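Local coordinates for capsid protein (Infectious hypodermal and hematopoietic necrosis virus, PDB 3N7X) that forms the icosahedral shell of a shrimp densovirus from sixty copies of one beta-barrel subunit and binds calcium ions, at residues Trp111-Ala116 with Phe232-Gly237; Asp216-Tyr221 with Asn249-Ala254; Gly238-Asp243 with Ala314-Gln319. One frame throughout, in Å; residues are numbered along the deposited sequence.

Interaction 1 of 3, residues Trp111-Ala116 with Phe232-Gly237; sequences WKVHKA and FIPKWG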
loop_
_atom_site.group_PDB
_atom_site.type_symbol
_atom_site.label_atom_id
_atom_site.label_comp_id
_atom_site.label_asym_id
_atom_site.label_seq_id
_atom_site.Cartn_x
_atom_site.Cartn_y
_atom_site.Cartn_z
ATOM N N TRP A 111 89.914 19.124 -20.295
ATOM C CA TRP A 111 89.384 18.191 -19.318
ATOM C C TRP A 111 88.672 18.900 -18.165
ATOM O O TRP A 111 88.775 20.119 -18.007
ATOM C CB TRP A 111 90.526 17.342 -18.756
ATOM C CG TRP A 111 91.711 18.170 -18.335
ATOM C CD1 TRP A 111 92.827 18.439 -19.074
ATOM C CD2 TRP A 111 91.876 18.872 -17.092
ATOM N NE1 TRP A 111 93.677 19.262 -18.372
ATOM C CE2 TRP A 111 93.118 19.543 -17.153
ATOM C CE3 TRP A 111 91.094 18.999 -15.936
ATOM C CZ2 TRP A 111 93.601 20.332 -16.097
ATOM C CZ3 TRP A 111 91.572 19.785 -14.884
ATOM C CH2 TRP A 111 92.818 20.440 -14.974
ATOM N N LYS A 112 87.952 18.111 -17.369
ATOM C CA LYS A 112 87.219 18.593 -16.199
ATOM C C LYS A 112 87.367 17.542 -15.124
ATOM O O LYS A 112 87.530 16.359 -15.428
ATOM C CB LYS A 112 85.713 18.685 -16.450
ATOM C CG LYS A 112 85.238 19.693 -17.433
ATOM C CD LYS A 112 83.727 19.598 -17.545
ATOM C CE LYS A 112 83.206 20.614 -18.535
ATOM N NZ LYS A 112 81.735 20.526 -18.679
ATOM N N VAL A 113 87.288 17.973 -13.873
ATOM C CA VAL A 113 87.323 17.048 -12.756
ATOM C C VAL A 113 85.958 17.214 -12.109
ATOM O O VAL A 113 85.583 18.311 -11.687
ATOM C CB VAL A 113 88.408 17.394 -11.732
ATOM C CG1 VAL A 113 88.300 16.452 -10.539
ATOM C CG2 VAL A 113 89.776 17.270 -12.368
ATOM N N HIS A 114 85.198 16.129 -12.057
ATOM C CA HIS A 114 83.871 16.167 -11.468
ATOM C C HIS A 114 83.922 16.003 -9.966
ATOM O O HIS A 114 83.541 16.897 -9.216
ATOM C CB HIS A 114 82.998 15.070 -12.076
ATOM C CG HIS A 114 82.590 15.349 -13.487
ATOM N ND1 HIS A 114 81.638 16.294 -13.812
ATOM C CD2 HIS A 114 83.047 14.858 -14.663
ATOM C CE1 HIS A 114 81.530 16.373 -15.126
ATOM N NE2 HIS A 114 82.373 15.514 -15.667
ATOM N N LYS A 115 84.417 14.858 -9.528
ATOM C CA LYS A 115 84.480 14.559 -8.112
ATOM C C LYS A 115 85.773 13.808 -7.807
ATOM O O LYS A 115 86.315 13.109 -8.663
ATOM C CB LYS A 115 83.263 13.705 -7.752
ATOM C CG LYS A 115 83.027 13.475 -6.283
ATOM C CD LYS A 115 81.810 12.571 -6.071
ATOM C CE LYS A 115 81.552 12.328 -4.579
ATOM N NZ LYS A 115 80.455 11.344 -4.311
ATOM N N ALA A 116 86.278 13.971 -6.592
ATOM C CA ALA A 116 87.492 13.289 -6.174
ATOM C C ALA A 116 87.485 13.248 -4.656
ATOM O O ALA A 116 86.780 14.029 -4.012
ATOM C CB ALA A 116 88.718 14.027 -6.678
ATOM N N PHE A 232 95.701 22.333 -9.195
ATOM C CA PHE A 232 94.481 22.278 -8.405
ATOM C C PHE A 232 93.225 21.881 -9.164
ATOM O O PHE A 232 93.024 22.274 -10.312
ATOM C CB PHE A 232 94.211 23.634 -7.739
ATOM C CG PHE A 232 95.323 24.128 -6.856
ATOM C CD1 PHE A 232 96.383 23.299 -6.496
ATOM C CD2 PHE A 232 95.295 25.429 -6.363
ATOM C CE1 PHE A 232 97.401 23.758 -5.660
ATOM C CE2 PHE A 232 96.306 25.900 -5.527
ATOM C CZ PHE A 232 97.363 25.063 -5.173
ATOM N N ILE A 233 92.381 21.092 -8.512
ATOM C CA ILE A 233 91.109 20.715 -9.100
ATOM C C ILE A 233 90.385 22.061 -9.179
ATOM O O ILE A 233 90.307 22.789 -8.189
ATOM C CB ILE A 233 90.358 19.741 -8.183
ATOM C CG1 ILE A 233 91.041 18.371 -8.245
ATOM C CG2 ILE A 233 88.897 19.662 -8.582
ATOM C CD1 ILE A 233 90.550 17.377 -7.214
ATOM N N PRO A 234 89.863 22.418 -10.360
ATOM C CA PRO A 234 89.164 23.693 -10.553
ATOM C C PRO A 234 88.211 24.125 -9.448
ATOM O O PRO A 234 87.191 23.487 -9.198
ATOM C CB PRO A 234 88.461 23.499 -11.893
ATOM C CG PRO A 234 89.422 22.626 -12.631
ATOM C CD PRO A 234 89.783 21.594 -11.579
ATOM N N LYS A 235 88.565 25.226 -8.796
ATOM C CA LYS A 235 87.769 25.809 -7.723
ATOM C C LYS A 235 88.011 27.309 -7.784
ATOM O O LYS A 235 89.104 27.743 -8.141
ATOM C CB LYS A 235 88.218 25.270 -6.364
ATOM C CG LYS A 235 87.592 23.941 -5.968
ATOM C CD LYS A 235 86.135 24.139 -5.583
ATOM C CE LYS A 235 85.537 22.894 -4.966
ATOM N NZ LYS A 235 84.111 23.109 -4.624
ATOM N N TRP A 236 87.000 28.101 -7.441
ATOM C CA TRP A 236 87.130 29.553 -7.480
ATOM C C TRP A 236 86.656 30.166 -6.173
ATOM O O TRP A 236 85.527 29.937 -5.758
ATOM C CB TRP A 236 86.307 30.111 -8.646
ATOM C CG TRP A 236 86.475 31.581 -8.868
ATOM C CD1 TRP A 236 85.896 32.597 -8.158
ATOM C CD2 TRP A 236 87.302 32.203 -9.858
ATOM N NE1 TRP A 236 86.313 33.815 -8.645
ATOM C CE2 TRP A 236 87.178 33.605 -9.687
ATOM C CE3 TRP A 236 88.141 31.715 -10.873
ATOM C CZ2 TRP A 236 87.863 34.525 -10.494
ATOM C CZ3 TRP A 236 88.824 32.633 -11.679
ATOM C CH2 TRP A 236 88.678 34.023 -11.482
ATOM N N GLY A 237 87.520 30.944 -5.527
ATOM C CA GLY A 237 87.149 31.569 -4.271
ATOM C C GLY A 237 88.338 32.109 -3.505
ATOM O O GLY A 237 89.420 31.518 -3.525
#
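Val113 and Ile233 carry this contact, an apolar seam between strand 111-131 and the long loop that follows strand 220-221. Their backbones come nearest here, with CA atoms 6.4 Å apart, and the two side chains cross at about a right angle. CG1 of Val113, set anti to the backbone N (chi1 175°), lies 3.8 Å from CG2 of Ile233 and also approaches CG1 and CD1 of that residue. The outer end of Ile233 reaches further along the strand, where its CD1 meets Ala116 CB at 3.9 Å. Ile233 is thus spread over two small strand residues that both point toward the loop, and Ile213, Leu291 and Leu293 of the flanking strands extend the same apolar layer.

Pro234 makes a second, looser set of contacts. Its CD sits at the edge of the Trp111 ring, near the ring plane, 4.2 Å from CZ3, and stands 4.4 Å from CG2 of Val113. The indole is fixed at its polar side by a hydrogen bond from NE1 to the carbonyl of Gly223, while Met79 packs on both Trp111 and Val113.

All five touching residues are buried. Between Val113 and Ala116, the consecutive residues His114 and Lys115 both point away from the loop. The arrangement is that of a capsid beta-barrel in which a long loop packs over one face of a barrel sheet.

Interaction 2 of 3, residues Asp216-Tyr221 with Asn249-Ala254; sequences DTRNWY and NLVYPA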
loop_
_atom_site.group_PDB
_atom_site.type_symbol
_atom_site.label_atom_id
_atom_site.label_comp_id
_atom_site.label_asym_id
_atom_site.label_seq_id
_atom_site.Cartn_x
_atom_site.Cartn_y
_atom_site.Cartn_z
ATOM N N ASP A 216 84.667 22.570 -10.253
ATOM C CA ASP A 216 83.766 23.428 -11.005
ATOM C C ASP A 216 83.752 22.883 -12.427
ATOM O O ASP A 216 84.807 22.628 -13.009
ATOM C CB ASP A 216 84.277 24.859 -11.015
ATOM C CG ASP A 216 83.254 25.821 -11.552
ATOM O OD1 ASP A 216 82.592 26.494 -10.733
ATOM O OD2 ASP A 216 83.094 25.891 -12.790
ATOM N N THR A 217 82.565 22.722 -12.996
ATOM C CA THR A 217 82.464 22.158 -14.333
ATOM C C THR A 217 82.011 23.091 -15.446
ATOM O O THR A 217 81.700 22.626 -16.545
ATOM C CB THR A 217 81.525 20.940 -14.332
ATOM O OG1 THR A 217 80.244 21.328 -13.813
ATOM C CG2 THR A 217 82.096 19.826 -13.477
ATOM N N ARG A 218 81.979 24.394 -15.192
ATOM C CA ARG A 218 81.541 25.323 -16.230
ATOM C C ARG A 218 82.537 25.444 -17.387
ATOM O O ARG A 218 82.146 25.783 -18.507
ATOM C CB ARG A 218 81.269 26.713 -15.635
ATOM C CG ARG A 218 82.490 27.613 -15.482
ATOM C CD ARG A 218 82.132 28.806 -14.620
ATOM N NE ARG A 218 81.795 28.367 -13.269
ATOM C CZ ARG A 218 80.927 28.975 -12.466
ATOM N NH1 ARG A 218 80.287 30.065 -12.868
ATOM N NH2 ARG A 218 80.700 28.487 -11.255
ATOM N N ASN A 219 83.813 25.165 -17.125
ATOM C CA ASN A 219 84.839 25.264 -18.163
ATOM C C ASN A 219 85.568 23.960 -18.442
ATOM O O ASN A 219 85.433 22.978 -17.712
ATOM C CB ASN A 219 85.913 26.285 -17.775
ATOM C CG ASN A 219 85.348 27.646 -17.473
ATOM O OD1 ASN A 219 84.546 28.184 -18.237
ATOM N ND2 ASN A 219 85.777 28.226 -16.360
ATOM N N TRP A 220 86.341 23.978 -19.524
ATOM C CA TRP A 220 87.200 22.867 -19.905
ATOM C C TRP A 220 88.586 23.448 -19.612
ATOM O O TRP A 220 88.811 24.647 -19.804
ATOM C CB TRP A 220 87.088 22.543 -21.398
ATOM C CG TRP A 220 85.840 21.804 -21.787
ATOM C CD1 TRP A 220 84.780 22.297 -22.493
ATOM C CD2 TRP A 220 85.522 20.437 -21.487
ATOM N NE1 TRP A 220 83.820 21.325 -22.650
ATOM C CE2 TRP A 220 84.248 20.173 -22.044
ATOM C CE3 TRP A 220 86.191 19.409 -20.803
ATOM C CZ2 TRP A 220 83.623 18.924 -21.937
ATOM C CZ3 TRP A 220 85.572 18.163 -20.695
ATOM C CH2 TRP A 220 84.297 17.933 -21.262
ATOM N N TYR A 221 89.506 22.617 -19.140
ATOM C CA TYR A 221 90.849 23.083 -18.820
ATOM C C TYR A 221 91.878 22.349 -19.661
ATOM O O TYR A 221 91.689 21.180 -20.003
ATOM C CB TYR A 221 91.115 22.878 -17.326
ATOM C CG TYR A 221 90.184 23.713 -16.470
ATOM C CD1 TYR A 221 90.550 24.994 -16.056
ATOM C CD2 TYR A 221 88.893 23.270 -16.171
ATOM C CE1 TYR A 221 89.650 25.822 -15.375
ATOM C CE2 TYR A 221 87.984 24.090 -15.493
ATOM C CZ TYR A 221 88.371 25.367 -15.102
ATOM O OH TYR A 221 87.478 26.199 -14.467
ATOM N N ASN A 249 87.693 34.911 -23.413
ATOM C CA ASN A 249 87.209 35.545 -22.204
ATOM C C ASN A 249 87.245 34.594 -21.019
ATOM O O ASN A 249 87.045 33.387 -21.163
ATOM C CB ASN A 249 85.772 36.010 -22.415
ATOM C CG ASN A 249 85.622 36.892 -23.631
ATOM O OD1 ASN A 249 84.614 36.826 -24.336
ATOM N ND2 ASN A 249 86.618 37.734 -23.879
ATOM N N LEU A 250 87.496 35.152 -19.843
ATOM C CA LEU A 250 87.515 34.371 -18.622
ATOM C C LEU A 250 86.066 34.092 -18.223
ATOM O O LEU A 250 85.212 34.973 -18.305
ATOM C CB LEU A 250 88.205 35.158 -17.510
ATOM C CG LEU A 250 88.079 34.579 -16.101
ATOM C CD1 LEU A 250 88.843 33.258 -16.012
ATOM C CD2 LEU A 250 88.615 35.587 -15.093
ATOM N N VAL A 251 85.788 32.863 -17.808
ATOM C CA VAL A 251 84.449 32.490 -17.375
ATOM C C VAL A 251 84.584 32.013 -15.934
ATOM O O VAL A 251 85.363 31.108 -15.642
ATOM C CB VAL A 251 83.867 31.373 -18.262
ATOM C CG1 VAL A 251 82.504 30.952 -17.754
ATOM C CG2 VAL A 251 83.753 31.867 -19.690
ATOM N N TYR A 252 83.831 32.633 -15.032
ATOM C CA TYR A 252 83.906 32.292 -13.616
ATOM C C TYR A 252 82.715 32.865 -12.854
ATOM O O TYR A 252 81.978 33.694 -13.378
ATOM C CB TYR A 252 85.173 32.894 -13.022
ATOM C CG TYR A 252 85.116 34.404 -12.980
ATOM C CD1 TYR A 252 85.085 35.154 -14.158
ATOM C CD2 TYR A 252 85.059 35.085 -11.766
ATOM C CE1 TYR A 252 84.995 36.547 -14.126
ATOM C CE2 TYR A 252 84.974 36.476 -11.719
ATOM C CZ TYR A 252 84.940 37.203 -12.902
ATOM O OH TYR A 252 84.837 38.579 -12.858
ATOM N N PRO A 253 82.518 32.430 -11.598
ATOM C CA PRO A 253 81.407 32.927 -10.774
ATOM C C PRO A 253 81.801 34.257 -10.109
ATOM O O PRO A 253 82.372 34.269 -9.019
ATOM C CB PRO A 253 81.208 31.803 -9.767
ATOM C CG PRO A 253 82.616 31.311 -9.556
ATOM C CD PRO A 253 83.182 31.278 -10.958
ATOM N N ALA A 254 81.494 35.370 -10.773
ATOM C CA ALA A 254 81.843 36.709 -10.279
ATOM C C ALA A 254 80.778 37.309 -9.378
ATOM O O ALA A 254 81.050 38.148 -8.519
ATOM C CB ALA A 254 82.068 37.642 -11.461
#
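The two segments, mostly loop and turn, come closest at Asn219 and Val251, whose CA atoms are 7.3 Å apart, and at Arg218 and Tyr252, so side chains must bridge the gap between their backbones. Asn219 does so through its amide: ND2 donates to Val251 O over 3.0 Å in a nearly straight bond (163°). The acceptor lies close to the amide plane, whereas the donor stands above the plane of the Val251 carbonyl. A second, longer bond from ND2 runs to Tyr221 OH at 3.3 Å, also close to the amide plane, so the two partners fix the rotation of the amide. Its OD1 rests against Val251 CB at 3.3 Å and has a weak hydrogen bond from His257 of a neighbouring subunit.

Arg218 covers the rest of the contact. Its CD packs on Val251 CG1 at 3.8 Å, and a bend at chi3 (64°) turns the guanidinium so that one face lies over Pro253, with CD of the proline 3.5 Å above the plane and over the centre of the group. Asp216 holds this flat group from its edge: NE reaches OD2 and NH2 reaches OD1, a side-on salt bridge with both bonds 2.8 Å long. The same OD2 accepts from Arg218 N on its anti side, closing an Asx turn.

NH1 bonds to the carbonyl of Asp255 of the same neighbouring subunit as His257, and Val251 O takes a further hydrogen bond from Trp242 NE1. The charge of Arg218 is therefore probably balanced within its own turn by Asp216, leaving a fixed, flat cation to pack on proline and to reach across the subunit interface.

Interaction 3 of 3, residues Gly238-Asp243 with Ala314-Gln319; sequences GQIKWD and APCTGQ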
loop_
_atom_site.group_PDB
_atom_site.type_symbol
_atom_site.label_atom_id
_atom_site.label_comp_id
_atom_site.label_asym_id
_atom_site.label_seq_id
_atom_site.Cartn_x
_atom_site.Cartn_y
_atom_site.Cartn_z
ATOM N N GLY A 238 88.141 33.237 -2.826
ATOM C CA GLY A 238 89.218 33.838 -2.061
ATOM C C GLY A 238 90.429 34.133 -2.925
ATOM O O GLY A 238 90.314 34.766 -3.975
ATOM N N GLN A 239 91.595 33.672 -2.486
ATOM C CA GLN A 239 92.832 33.894 -3.227
ATOM C C GLN A 239 92.941 32.920 -4.395
ATOM O O GLN A 239 93.726 33.132 -5.319
ATOM C CB GLN A 239 94.031 33.702 -2.304
ATOM C CG GLN A 239 94.267 32.251 -1.910
ATOM C CD GLN A 239 95.409 32.094 -0.920
ATOM O OE1 GLN A 239 96.504 32.626 -1.129
ATOM N NE2 GLN A 239 95.163 31.358 0.160
ATOM N N ILE A 240 92.144 31.856 -4.350
ATOM C CA ILE A 240 92.163 30.830 -5.384
ATOM C C ILE A 240 91.421 31.212 -6.655
ATOM O O ILE A 240 90.255 31.597 -6.610
ATOM C CB ILE A 240 91.545 29.521 -4.874
ATOM C CG1 ILE A 240 92.221 29.097 -3.571
ATOM C CG2 ILE A 240 91.690 28.439 -5.935
ATOM C CD1 ILE A 240 93.719 28.900 -3.694
ATOM N N LYS A 241 92.096 31.078 -7.791
ATOM C CA LYS A 241 91.477 31.400 -9.068
ATOM C C LYS A 241 92.203 30.713 -10.219
ATOM O O LYS A 241 93.409 30.477 -10.144
ATOM C CB LYS A 241 91.507 32.907 -9.299
ATOM C CG LYS A 241 92.892 33.451 -9.594
ATOM C CD LYS A 241 92.826 34.939 -9.881
ATOM C CE LYS A 241 94.087 35.441 -10.574
ATOM N NZ LYS A 241 95.282 35.323 -9.712
ATOM N N TRP A 242 91.463 30.384 -11.276
ATOM C CA TRP A 242 92.058 29.766 -12.455
ATOM C C TRP A 242 92.279 30.890 -13.459
ATOM O O TRP A 242 91.839 32.015 -13.221
ATOM C CB TRP A 242 91.143 28.679 -13.029
ATOM C CG TRP A 242 89.733 29.102 -13.323
ATOM C CD1 TRP A 242 89.317 29.975 -14.290
ATOM C CD2 TRP A 242 88.544 28.633 -12.670
ATOM N NE1 TRP A 242 87.944 30.074 -14.281
ATOM C CE2 TRP A 242 87.444 29.262 -13.297
ATOM C CE3 TRP A 242 88.302 27.742 -11.613
ATOM C CZ2 TRP A 242 86.122 29.028 -12.905
ATOM C CZ3 TRP A 242 86.985 27.508 -11.223
ATOM C CH2 TRP A 242 85.911 28.150 -11.870
ATOM N N ASP A 243 92.947 30.603 -14.570
ATOM C CA ASP A 243 93.223 31.646 -15.558
ATOM C C ASP A 243 92.472 31.523 -16.870
ATOM O O ASP A 243 92.059 30.433 -17.276
ATOM C CB ASP A 243 94.722 31.719 -15.839
ATOM C CG ASP A 243 95.534 31.985 -14.585
ATOM O OD1 ASP A 243 95.186 32.926 -13.833
ATOM O OD2 ASP A 243 96.523 31.256 -14.352
ATOM N N ALA A 314 93.082 27.818 -17.966
ATOM C CA ALA A 314 94.281 27.254 -17.365
ATOM C C ALA A 314 93.996 27.071 -15.881
ATOM O O ALA A 314 93.566 28.003 -15.196
ATOM C CB ALA A 314 95.464 28.188 -17.565
ATOM N N PRO A 315 94.216 25.858 -15.369
ATOM C CA PRO A 315 93.968 25.588 -13.953
ATOM C C PRO A 315 94.946 26.311 -13.041
ATOM O O PRO A 315 96.035 26.708 -13.456
ATOM C CB PRO A 315 94.122 24.075 -13.864
ATOM C CG PRO A 315 95.175 23.790 -14.899
ATOM C CD PRO A 315 94.708 24.651 -16.058
ATOM N N CYS A 316 94.541 26.479 -11.792
ATOM C CA CYS A 316 95.379 27.122 -10.799
ATOM C C CYS A 316 96.458 26.114 -10.396
ATOM O O CYS A 316 96.203 24.906 -10.355
ATOM C CB CYS A 316 94.531 27.490 -9.581
ATOM S SG CYS A 316 95.382 28.452 -8.310
ATOM N N THR A 317 97.661 26.603 -10.113
ATOM C CA THR A 317 98.754 25.731 -9.686
ATOM C C THR A 317 99.468 26.318 -8.472
ATOM O O THR A 317 99.395 27.525 -8.213
ATOM C CB THR A 317 99.796 25.513 -10.813
ATOM O OG1 THR A 317 100.353 26.773 -11.203
ATOM C CG2 THR A 317 99.152 24.850 -12.021
ATOM N N GLY A 318 100.154 25.459 -7.724
ATOM C CA GLY A 318 100.875 25.911 -6.545
ATOM C C GLY A 318 102.302 25.401 -6.554
ATOM O O GLY A 318 102.894 25.239 -7.619
ATOM N N GLN A 319 102.860 25.154 -5.373
ATOM C CA GLN A 319 104.221 24.646 -5.269
ATOM C C GLN A 319 104.250 23.501 -4.276
ATOM O O GLN A 319 103.529 23.516 -3.283
ATOM C CB GLN A 319 105.188 25.745 -4.811
ATOM C CG GLN A 319 105.224 26.962 -5.715
ATOM C CD GLN A 319 104.083 27.930 -5.436
ATOM O OE1 GLN A 319 103.646 28.668 -6.324
ATOM N NE2 GLN A 319 103.603 27.943 -4.193
#
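Asp243 N donates to Ala314 O over 2.7 Å, the shorter of two backbone bonds that make a single antiparallel beta bridge, a hydrogen-bonded pair between two loops. The bond is nearly straight (170°) and lies in the carbonyl plane of Ala314. Its companion, from Ala314 N to Asp243 O, is 2.9 Å long, with the donor tilted from the plane of the accepting carbonyl. The bridge follows directly on the short strand 312-313. Beside it, CB of Asp243 and CB of Ala314 touch at 4.0 Å.

Past this pair the chains stay near each other without further ladder bonds, and CA of Trp242 and CA of Cys316 are 4.6 Å apart. Trp242 offers mainly its CB, 3.3 Å from Ala314 O, because chi1 of 53° places the indole between its own backbone N and carbonyl carbon and carries it away from 314-319. The ring instead meets Trp236 and Tyr221 edge-to-face, and NE1 donates to Val251 O.

A backbone hydrogen bond also joins Phe232 to Cys316, so 314-319 is tied to more than one part of the long loop, while Lys241 packs on Asn249 of a neighbouring subunit. Cys316 closes the contact: its CB lies 3.2 Å from Lys241 O, and SG, anti to the backbone N, stands 4.4 Å from CG2 of Ile240.

The three contacts lie on one side of the chain's centre, their own centres 10 to 12 Å apart. Residues 232-237, 238-243 and 249-254 all belong to the long loop between strands 220-221 and 264-268. Interaction 1 lays that loop on strand 111-131 of the barrel, interaction 2 joins it to the turn before strand 220-221, and interaction 3 joins it to the chain after strand 312-313. Along the chain interactions 1 and 2 alternate, as do 2 and 3, whereas 1 closes before 3 opens. A backbone bond of Pro234 with Asp216 joins interactions 1 and 2, one of Phe232 with Cys316 joins 1 and 3, and the Trp242 indole joins 2 and 3. All three touch a neighbouring subunit, linking barrel to shell interface.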